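Local atomic coordinates of ABC transporter, substrate binding protein (Polyamine) (Agrobacterium tumefaciens, PDB entry 4EUO), a protein that binds gamma-aminobutyric acid (GABA) as the periplasmic substrate-binding component of an ABC transporter, and probably delivers it to the membrane permease. Residues 22-27 / 244-249; 56-61 / 97-102; 121-126 / 132-137. All coordinates share one frame; numbering follows the deposited sequence.

Interaction 1. Residues 22-27 / 244-249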
loop_
_atom_site.group_PDB
_atom_site.type_symbol
_atom_site.label_atom_id
_atom_site.label_comp_id
_atom_site.label_asym_id
_atom_site.label_seq_id
_atom_site.Cartn_x
_atom_site.Cartn_y
_atom_site.Cartn_z
ATOM N N GLU A 22 -9.552 -13.910 -14.065
ATOM C CA GLU A 22 -10.536 -14.611 -14.889
ATOM C C GLU A 22 -11.555 -13.688 -15.488
ATOM O O GLU A 22 -11.956 -13.898 -16.637
ATOM C CB GLU A 22 -11.193 -15.742 -14.149
ATOM C CG GLU A 22 -10.301 -16.962 -14.174
ATOM C CD GLU A 22 -10.926 -18.220 -13.618
ATOM O OE1 GLU A 22 -10.737 -19.289 -14.236
ATOM O OE2 GLU A 22 -11.619 -18.136 -12.583
ATOM N N LYS A 23 -11.975 -12.650 -14.754
ATOM C CA LYS A 23 -12.923 -11.680 -15.289
ATOM C C LYS A 23 -12.348 -11.072 -16.573
ATOM O O LYS A 23 -13.073 -10.957 -17.567
ATOM C CB LYS A 23 -13.193 -10.557 -14.267
ATOM C CG LYS A 23 -14.216 -10.896 -13.188
ATOM C CD LYS A 23 -14.387 -9.710 -12.221
ATOM C CE LYS A 23 -15.212 -10.017 -10.996
ATOM N NZ LYS A 23 -14.504 -10.954 -10.038
ATOM N N PHE A 24 -11.044 -10.736 -16.581
ATOM C CA PHE A 24 -10.393 -10.146 -17.751
ATOM C C PHE A 24 -10.335 -11.139 -18.907
ATOM O O PHE A 24 -10.617 -10.758 -20.049
ATOM C CB PHE A 24 -8.978 -9.645 -17.413
ATOM C CG PHE A 24 -8.362 -8.841 -18.525
ATOM C CD1 PHE A 24 -8.924 -7.637 -18.929
ATOM C CD2 PHE A 24 -7.256 -9.314 -19.216
ATOM C CE1 PHE A 24 -8.328 -6.877 -19.951
ATOM C CE2 PHE A 24 -6.651 -8.540 -20.206
ATOM C CZ PHE A 24 -7.199 -7.334 -20.570
ATOM N N MET A 25 -10.021 -12.402 -18.605
ATOM C CA MET A 25 -9.858 -13.497 -19.574
ATOM C C MET A 25 -11.160 -13.783 -20.278
ATOM O O MET A 25 -11.165 -13.987 -21.490
ATOM C CB MET A 25 -9.374 -14.773 -18.865
ATOM C CG MET A 25 -7.962 -14.704 -18.352
ATOM S SD MET A 25 -7.724 -15.913 -17.022
ATOM C CE MET A 25 -6.081 -15.492 -16.503
ATOM N N VAL A 26 -12.261 -13.784 -19.517
ATOM C CA VAL A 26 -13.609 -14.027 -20.007
ATOM C C VAL A 26 -14.063 -12.884 -20.923
ATOM O O VAL A 26 -14.533 -13.144 -22.027
ATOM C CB VAL A 26 -14.577 -14.330 -18.829
ATOM C CG1 VAL A 26 -16.044 -14.249 -19.253
ATOM C CG2 VAL A 26 -14.272 -15.701 -18.228
ATOM N N GLU A 27 -13.864 -11.638 -20.488
ATOM C CA GLU A 27 -14.246 -10.433 -21.213
ATOM C C GLU A 27 -13.461 -10.193 -22.526
ATOM O O GLU A 27 -14.061 -9.756 -23.510
ATOM C CB GLU A 27 -14.129 -9.227 -20.268
ATOM C CG GLU A 27 -14.655 -7.912 -20.813
ATOM C CD GLU A 27 -13.967 -6.725 -20.177
ATOM O OE1 GLU A 27 -12.963 -6.247 -20.751
ATOM O OE2 GLU A 27 -14.388 -6.315 -19.071
ATOM N N ILE A 244 -7.109 -2.280 -16.749
ATOM C CA ILE A 244 -7.332 -1.283 -15.695
ATOM C C ILE A 244 -8.828 -0.962 -15.593
ATOM O O ILE A 244 -9.380 -0.895 -14.484
ATOM C CB ILE A 244 -6.468 -0.053 -15.914
ATOM C CG1 ILE A 244 -4.977 -0.422 -15.707
ATOM C CG2 ILE A 244 -6.905 1.087 -14.985
ATOM C CD1 ILE A 244 -4.018 0.710 -15.933
ATOM N N ALA A 245 -9.522 -0.856 -16.759
ATOM C CA ALA A 245 -10.963 -0.585 -16.743
ATOM C C ALA A 245 -11.690 -1.722 -16.013
ATOM O O ALA A 245 -12.615 -1.460 -15.237
ATOM C CB ALA A 245 -11.462 -0.464 -18.179
ATOM N N LEU A 246 -11.278 -2.964 -16.235
ATOM C CA LEU A 246 -11.877 -4.101 -15.589
ATOM C C LEU A 246 -11.553 -4.116 -14.074
ATOM O O LEU A 246 -12.449 -4.243 -13.240
ATOM C CB LEU A 246 -11.415 -5.395 -16.290
ATOM C CG LEU A 246 -11.936 -6.741 -15.746
ATOM C CD1 LEU A 246 -11.189 -7.214 -14.477
ATOM C CD2 LEU A 246 -13.460 -6.780 -15.581
ATOM N N ALA A 247 -10.262 -4.008 -13.733
ATOM C CA ALA A 247 -9.833 -4.105 -12.330
ATOM C C ALA A 247 -10.464 -3.047 -11.423
ATOM O O ALA A 247 -10.622 -3.276 -10.211
ATOM C CB ALA A 247 -8.319 -3.978 -12.272
ATOM N N THR A 248 -10.779 -1.893 -12.009
ATOM C CA THR A 248 -11.359 -0.778 -11.264
ATOM C C THR A 248 -12.878 -0.693 -11.371
ATOM O O THR A 248 -13.474 0.230 -10.793
ATOM C CB THR A 248 -10.706 0.547 -11.597
ATOM O OG1 THR A 248 -10.959 0.871 -12.969
ATOM C CG2 THR A 248 -9.206 0.551 -11.323
ATOM N N SER A 249 -13.502 -1.684 -12.053
ATOM C CA SER A 249 -14.965 -1.719 -12.139
ATOM C C SER A 249 -15.555 -2.192 -10.789
ATOM O O SER A 249 -14.862 -2.737 -9.926
ATOM C CB SER A 249 -15.419 -2.573 -13.316
ATOM O OG SER A 249 -15.048 -3.926 -13.161
#
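Leu246 carries this contact, pushing its isobutyl group against three residues of the 22-27 helix: Lys23, Phe24 and Glu27. The evidence is the burial, 97 Å² of Leu246 against about 30 Å² for each of the three. Its CG stands anti to the backbone N (chi1 180°), which projects both methyls at the opposing helix. The CD1 methyl lies 3.9 Å from CB of Lys23 and also faces the backbone N of Phe24. The other methyl, CD2, is 3.6 Å from Glu27 OE2, and the two side chains run alongside in opposite senses, so that a carboxylate oxygen rests on a methyl without any polar bond.

Phe24 takes part through the rim of its ring: CB of Leu246 sits at the edge, near the ring plane, 4.3 Å from CD1. The ring itself is buried, meeting Phe243 edge-to-face and touching Val32.

In the periplasmic binding protein fold, helix 10-28 follows the first strand of the core sheet and helix 237-247 follows the long strand 215-229; the contact joins these two helices at their C-terminal parts, 6.6 Å apart between the CA atoms of Phe24 and Leu246. No hydrogen bond crosses between the segments.

Lys23 offers Leu246 its CB, while its aliphatic chain runs on past the leucine and a turn at the last torsion (chi4 70°) sets NZ, which forms a salt bridge with Asp255 and a hydrogen bond to Ala19 O. Beyond the end of helix 237-247, Ser249 OG turns back onto the carbonyl O of Leu246 at 2.6 Å, in the carbonyl plane and on a lone pair. Thr248 OG1 also turns back, to Ile244 O at 2.8 Å, but tilted 31° out of the carbonyl plane, on the face opposite to Thr248 N.

Interaction 2. Residues 56-61 / 97-102. With ABU (gamma-amino-butanoic acid), chain E.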
loop_
_atom_site.group_PDB
_atom_site.type_symbol
_atom_site.label_atom_id
_atom_site.label_comp_id
_atom_site.label_asym_id
_atom_site.label_seq_id
_atom_site.Cartn_x
_atom_site.Cartn_y
_atom_site.Cartn_z
ATOM N N VAL A 56 0.689 -3.905 -16.625
ATOM C CA VAL A 56 -0.045 -3.149 -15.616
ATOM C C VAL A 56 0.702 -3.409 -14.322
ATOM O O VAL A 56 1.024 -4.554 -13.993
ATOM C CB VAL A 56 -1.523 -3.565 -15.510
ATOM C CG1 VAL A 56 -2.197 -2.859 -14.319
ATOM C CG2 VAL A 56 -2.275 -3.236 -16.812
ATOM N N VAL A 57 0.996 -2.324 -13.598
ATOM C CA VAL A 57 1.694 -2.449 -12.323
ATOM C C VAL A 57 0.866 -1.787 -11.217
ATOM O O VAL A 57 0.387 -0.666 -11.367
ATOM C CB VAL A 57 3.094 -1.802 -12.390
ATOM C CG1 VAL A 57 3.914 -2.089 -11.124
ATOM C CG2 VAL A 57 3.903 -2.278 -13.614
ATOM N N ASP A 58 0.769 -2.487 -10.098
ATOM C CA ASP A 58 0.180 -1.909 -8.905
ATOM C C ASP A 58 1.344 -1.234 -8.141
ATOM O O ASP A 58 2.322 -1.885 -7.749
ATOM C CB ASP A 58 -0.463 -3.026 -8.089
ATOM C CG ASP A 58 -1.115 -2.552 -6.817
ATOM O OD1 ASP A 58 -0.432 -1.870 -6.028
ATOM O OD2 ASP A 58 -2.298 -2.843 -6.627
ATOM N N VAL A 59 1.216 0.090 -7.972
ATOM C CA VAL A 59 2.269 0.890 -7.339
ATOM C C VAL A 59 1.692 1.705 -6.195
ATOM O O VAL A 59 0.484 1.862 -6.078
ATOM C CB VAL A 59 2.937 1.850 -8.375
ATOM C CG1 VAL A 59 3.607 1.078 -9.500
ATOM C CG2 VAL A 59 1.931 2.861 -8.923
ATOM N N GLU A 60 2.579 2.322 -5.393
ATOM C CA GLU A 60 2.115 3.256 -4.377
ATOM C C GLU A 60 1.657 4.550 -5.032
ATOM O O GLU A 60 2.282 5.005 -6.014
ATOM C CB GLU A 60 3.237 3.500 -3.361
ATOM C CG GLU A 60 3.414 2.266 -2.469
ATOM C CD GLU A 60 4.813 2.054 -1.920
ATOM O OE1 GLU A 60 5.807 2.369 -2.603
ATOM O OE2 GLU A 60 4.912 1.475 -0.818
ATOM N N GLY A 61 0.614 5.178 -4.475
ATOM C CA GLY A 61 0.058 6.371 -5.116
ATOM C C GLY A 61 0.996 7.555 -5.215
ATOM O O GLY A 61 0.880 8.354 -6.163
ATOM N N GLY A 97 -6.738 4.729 -8.963
ATOM C CA GLY A 97 -6.577 3.939 -7.752
ATOM C C GLY A 97 -6.771 2.452 -7.967
ATOM O O GLY A 97 -7.563 2.032 -8.809
ATOM N N SER A 98 -6.029 1.642 -7.212
ATOM C CA SER A 98 -6.090 0.191 -7.190
ATOM C C SER A 98 -6.855 -0.286 -5.949
ATOM O O SER A 98 -7.722 -1.163 -6.030
ATOM C CB SER A 98 -4.672 -0.382 -7.182
ATOM O OG SER A 98 -4.757 -1.802 -7.167
ATOM N N PHE A 99 -6.499 0.268 -4.776
ATOM C CA PHE A 99 -7.166 -0.033 -3.522
ATOM C C PHE A 99 -6.731 0.975 -2.483
ATOM O O PHE A 99 -5.675 1.619 -2.659
ATOM C CB PHE A 99 -6.916 -1.464 -3.005
ATOM C CG PHE A 99 -5.468 -1.805 -2.716
ATOM C CD1 PHE A 99 -4.932 -1.628 -1.441
ATOM C CD2 PHE A 99 -4.659 -2.327 -3.704
ATOM C CE1 PHE A 99 -3.599 -1.964 -1.170
ATOM C CE2 PHE A 99 -3.331 -2.663 -3.444
ATOM C CZ PHE A 99 -2.811 -2.480 -2.176
ATOM N N TYR A 100 -7.526 1.087 -1.410
ATOM C CA TYR A 100 -7.290 2.039 -0.340
ATOM C C TYR A 100 -6.928 1.243 0.892
ATOM O O TYR A 100 -7.569 0.225 1.193
ATOM C CB TYR A 100 -8.559 2.883 -0.190
ATOM C CG TYR A 100 -8.528 3.986 0.835
ATOM C CD1 TYR A 100 -8.061 5.250 0.508
ATOM C CD2 TYR A 100 -9.091 3.809 2.097
ATOM C CE1 TYR A 100 -8.135 6.310 1.411
ATOM C CE2 TYR A 100 -9.147 4.860 3.021
ATOM C CZ TYR A 100 -8.697 6.109 2.655
ATOM O OH TYR A 100 -8.815 7.172 3.526
ATOM N N TYR A 101 -5.881 1.660 1.615
ATOM C CA TYR A 101 -5.401 0.851 2.728
ATOM C C TYR A 101 -4.952 1.711 3.877
ATOM O O TYR A 101 -4.837 2.929 3.739
ATOM C CB TYR A 101 -4.224 -0.041 2.255
ATOM C CG TYR A 101 -2.957 0.691 1.874
ATOM C CD1 TYR A 101 -1.954 0.926 2.810
ATOM C CD2 TYR A 101 -2.745 1.126 0.564
ATOM C CE1 TYR A 101 -0.779 1.588 2.455
ATOM C CE2 TYR A 101 -1.580 1.798 0.201
ATOM C CZ TYR A 101 -0.598 2.011 1.146
ATOM O OH TYR A 101 0.579 2.632 0.815
ATOM N N SER A 102 -4.591 1.052 4.991
ATOM C CA SER A 102 -4.024 1.737 6.126
ATOM C C SER A 102 -2.778 1.040 6.619
ATOM O O SER A 102 -2.685 -0.189 6.523
ATOM C CB SER A 102 -4.985 1.700 7.314
ATOM O OG SER A 102 -6.128 2.479 7.018
HETATM N N ABU E . 1.441 -0.612 -1.201
HETATM C CD ABU E . 0.510 -1.435 -0.418
HETATM C CB ABU E . 0.708 -2.907 -0.683
HETATM C CG ABU E . -0.279 -3.691 0.112
HETATM C C ABU E . -0.119 -5.196 0.058
HETATM O O ABU E . -0.716 -5.912 1.007
HETATM O OXT ABU E . 0.671 -5.800 -0.797
HETATM O O HOH W 1 2.844 1.134 0.826
HETATM O O HOH W 2 0.524 4.035 -1.405
#
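The GABA pocket of this class D periplasmic binding protein is lined here by strand 56-60 and segment 97-102 of strand 96-107, both paired with strand 215-229 and not with each other; they run at 41° with axes 8.0 Å apart and meet through side chains. Ser98 OG donates to Asp58 OD2 at 2.7 Å, meeting the carboxylate from above its plane, 42° out of it. The same OD2 accepts from Gln16 NE2, and OD1 from Trp8 NE1, a residue of the pocket; three donors thus fix the rotation of this buried carboxylate.

OD2 also lies at the edge of the Phe99 ring, 3.4 Å from CE2. A chi1 of 61° places the Phe99 ring between its own backbone N and carbonyl carbon, and its edge then borders the bound GABA (ABU): CZ is 3.6 Å from ABU CG. Tyr262 stacks on this ring. Tyr101 adopts a similar chi1 but presents a face, with ABU CD 3.9 Å above its plane and offset toward the rim.

The ligand is hydrogen-bonded directly to Thr12, Arg203, Asp226 and Tyr262. Its amino group approaches Glu60 at CG, and the link to that carboxylate runs through water: one water accepts from ABU N, donates to Glu60 OE2 and is hydrogen-bonded to Tyr101 OH. Glu60 is itself held by Tyr40 and Tyr135, which would keep its carboxylate oriented toward that water. A second water, 2.6 Å from Tyr101 OH, accepts a hydrogen bond from Gly61 N.

Interaction 3. Residues 121-126 / 132-137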
loop_
_atom_site.group_PDB
_atom_site.type_symbol
_atom_site.label_atom_id
_atom_site.label_comp_id
_atom_site.label_asym_id
_atom_site.label_seq_id
_atom_site.Cartn_x
_atom_site.Cartn_y
_atom_site.Cartn_z
ATOM N N ASP A 121 2.729 4.177 22.024
ATOM C CA ASP A 121 3.093 2.893 22.627
ATOM C C ASP A 121 4.158 2.179 21.800
ATOM O O ASP A 121 5.121 1.616 22.338
ATOM C CB ASP A 121 1.879 1.965 22.715
ATOM C CG ASP A 121 0.739 2.416 23.614
ATOM O OD1 ASP A 121 0.988 3.258 24.524
ATOM O OD2 ASP A 121 -0.385 1.931 23.411
ATOM N N LEU A 122 3.965 2.195 20.449
ATOM C CA LEU A 122 4.897 1.476 19.582
ATOM C C LEU A 122 6.296 2.071 19.674
ATOM O O LEU A 122 7.286 1.350 19.467
ATOM C CB LEU A 122 4.357 1.535 18.133
ATOM C CG LEU A 122 5.125 0.708 17.119
ATOM C CD1 LEU A 122 5.157 -0.785 17.499
ATOM C CD2 LEU A 122 4.558 0.879 15.750
ATOM N N PHE A 123 6.405 3.344 20.027
ATOM C CA PHE A 123 7.685 4.008 20.186
ATOM C C PHE A 123 8.199 3.964 21.641
ATOM O O PHE A 123 9.230 4.561 21.912
ATOM C CB PHE A 123 7.623 5.448 19.648
ATOM C CG PHE A 123 7.774 5.514 18.139
ATOM C CD1 PHE A 123 8.961 5.948 17.565
ATOM C CD2 PHE A 123 6.728 5.156 17.305
ATOM C CE1 PHE A 123 9.113 5.983 16.174
ATOM C CE2 PHE A 123 6.869 5.210 15.914
ATOM C CZ PHE A 123 8.058 5.627 15.361
ATOM N N ASP A 124 7.527 3.205 22.527
ATOM C CA ASP A 124 7.944 3.142 23.935
ATOM C C ASP A 124 8.538 1.763 24.210
ATOM O O ASP A 124 7.817 0.830 24.520
ATOM C CB ASP A 124 6.765 3.462 24.869
ATOM C CG ASP A 124 7.159 3.668 26.318
ATOM O OD1 ASP A 124 8.167 3.090 26.737
ATOM O OD2 ASP A 124 6.414 4.377 27.044
ATOM N N THR A 125 9.862 1.657 24.083
ATOM C CA THR A 125 10.569 0.398 24.326
ATOM C C THR A 125 10.654 0.007 25.800
ATOM O O THR A 125 10.866 -1.165 26.077
ATOM C CB THR A 125 11.949 0.416 23.683
ATOM O OG1 THR A 125 12.716 1.480 24.260
ATOM C CG2 THR A 125 11.881 0.558 22.173
ATOM N N ALA A 126 10.463 0.957 26.738
ATOM C CA ALA A 126 10.503 0.588 28.160
ATOM C C ALA A 126 9.229 -0.164 28.528
ATOM O O ALA A 126 9.278 -1.217 29.162
ATOM C CB ALA A 126 10.638 1.828 29.017
ATOM N N ARG A 132 10.477 -4.204 17.021
ATOM C CA ARG A 132 9.276 -3.715 16.352
ATOM C C ARG A 132 9.622 -3.562 14.895
ATOM O O ARG A 132 10.779 -3.331 14.559
ATOM C CB ARG A 132 8.733 -2.409 16.950
ATOM C CG ARG A 132 9.774 -1.317 17.146
ATOM C CD ARG A 132 10.283 -1.290 18.603
ATOM N NE ARG A 132 9.254 -0.755 19.504
ATOM C CZ ARG A 132 8.998 -1.194 20.738
ATOM N NH1 ARG A 132 9.701 -2.213 21.257
ATOM N NH2 ARG A 132 8.060 -0.608 21.475
ATOM N N THR A 133 8.612 -3.684 14.031
ATOM C CA THR A 133 8.881 -3.656 12.587
ATOM C C THR A 133 8.196 -2.514 11.865
ATOM O O THR A 133 7.053 -2.134 12.171
ATOM C CB THR A 133 8.594 -5.054 11.980
ATOM O OG1 THR A 133 9.015 -5.048 10.619
ATOM C CG2 THR A 133 7.146 -5.465 12.006
ATOM N N PHE A 134 8.918 -1.967 10.904
ATOM C CA PHE A 134 8.467 -0.840 10.077
ATOM C C PHE A 134 8.912 -1.094 8.655
ATOM O O PHE A 134 9.920 -1.796 8.427
ATOM C CB PHE A 134 9.128 0.456 10.548
ATOM C CG PHE A 134 8.621 0.943 11.881
ATOM C CD1 PHE A 134 7.432 1.665 11.977
ATOM C CD2 PHE A 134 9.342 0.704 13.042
ATOM C CE1 PHE A 134 6.977 2.143 13.213
ATOM C CE2 PHE A 134 8.848 1.129 14.284
ATOM C CZ PHE A 134 7.692 1.869 14.359
ATOM N N TYR A 135 8.227 -0.434 7.714
ATOM C CA TYR A 135 8.525 -0.554 6.284
ATOM C C TYR A 135 9.888 0.020 5.969
ATOM O O TYR A 135 10.222 1.144 6.357
ATOM C CB TYR A 135 7.430 0.184 5.535
ATOM C CG TYR A 135 7.380 0.062 4.033
ATOM C CD1 TYR A 135 7.705 -1.131 3.397
ATOM C CD2 TYR A 135 6.845 1.090 3.261
ATOM C CE1 TYR A 135 7.543 -1.279 2.022
ATOM C CE2 TYR A 135 6.660 0.942 1.891
ATOM C CZ TYR A 135 6.979 -0.255 1.294
ATOM O OH TYR A 135 6.779 -0.403 -0.055
ATOM N N LYS A 136 10.665 -0.748 5.200
ATOM C CA LYS A 136 12.018 -0.356 4.886
ATOM C C LYS A 136 12.160 0.805 3.932
ATOM O O LYS A 136 13.124 1.600 4.039
ATOM C CB LYS A 136 12.725 -1.584 4.273
ATOM C CG LYS A 136 14.233 -1.411 4.063
ATOM C CD LYS A 136 14.832 -2.759 3.649
ATOM C CE LYS A 136 16.281 -2.676 3.226
ATOM N NZ LYS A 136 17.140 -2.159 4.324
ATOM N N TRP A 137 11.275 0.875 2.942
ATOM C CA TRP A 137 11.448 1.767 1.802
ATOM C C TRP A 137 10.848 3.126 1.995
ATOM O O TRP A 137 9.852 3.283 2.711
ATOM C CB TRP A 137 10.896 1.100 0.524
ATOM C CG TRP A 137 11.416 -0.293 0.300
ATOM C CD1 TRP A 137 10.693 -1.449 0.297
ATOM C CD2 TRP A 137 12.784 -0.672 0.106
ATOM N NE1 TRP A 137 11.523 -2.528 0.097
ATOM C CE2 TRP A 137 12.815 -2.082 -0.001
ATOM C CE3 TRP A 137 13.983 0.043 0.010
ATOM C CZ2 TRP A 137 14.008 -2.796 -0.204
ATOM C CZ3 TRP A 137 15.173 -0.667 -0.172
ATOM C CH2 TRP A 137 15.169 -2.068 -0.284
#
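Leu122, at the end of helix 119-122, meets Arg132 and Phe134 of the weakly bonded strand at about 132-135, a helix-to-strand connection in the alpha/beta part of the periplasmic binding protein that holds strands 176-179 and 196-200. The tight side is partly apolar. Leu122 CD2 is 3.6 Å from Phe134 CZ, the two side chains reaching toward each other from the helix end and the strand. Phe123 joins them through CE2, 3.8 Å from the same CZ, with ring planes at 51° and centroids 5.5 Å apart. All three residues are buried; Phe123 also packs on helix 142-149, and Phe134 on strand 176-179.

Buried Arg132 belongs to this tight part too. Its chain, bent at chi2 (-98°) and chi3, folds back so that NE and NH2 each lie 2.9 Å from Leu122 O, two hydrogen bonds to one acceptor. That oxygen lies in the guanidinium plane; NE approaches nearly along the C=O axis, whereas NH2 comes from above the carbonyl plane. The remaining nitrogen, NH1, binds the carbonyls of Phe128 and Gly130 in the intervening loop.

The looser, solvent side is formed by Asp124 and Thr125, both partly exposed, with 7 and 31 Å² buried here. Over the centre of one guanidinium face lies a methyl of Thr125, its CG2 3.6 Å from Arg132 NH1.

Interaction 2 supplies Glu60, Phe99 and Tyr101, three of the nine residues of the GABA pocket, and the other two contacts lie on opposite sides of the chain's centre, their centres about 39 Å apart and nearest atoms about 19 Å. Interaction 1, its centre about 16 Å from that of interaction 2, touches it at two points: Thr248 CG2 is 3.3 Å from Gly97 O, and Ile244 CG1 is 3.9 Å from Val56 CG1. Interaction 3 is farther, about 24 Å between centres, yet Tyr135 OH reaches Glu60 OE2 at 2.8 Å, a probable hydrogen bond. Segment 132-137 therefore meets the pocket's Glu60 directly. Along the chain, interactions 2 and 3 follow one another inside the loop closed by interaction 1.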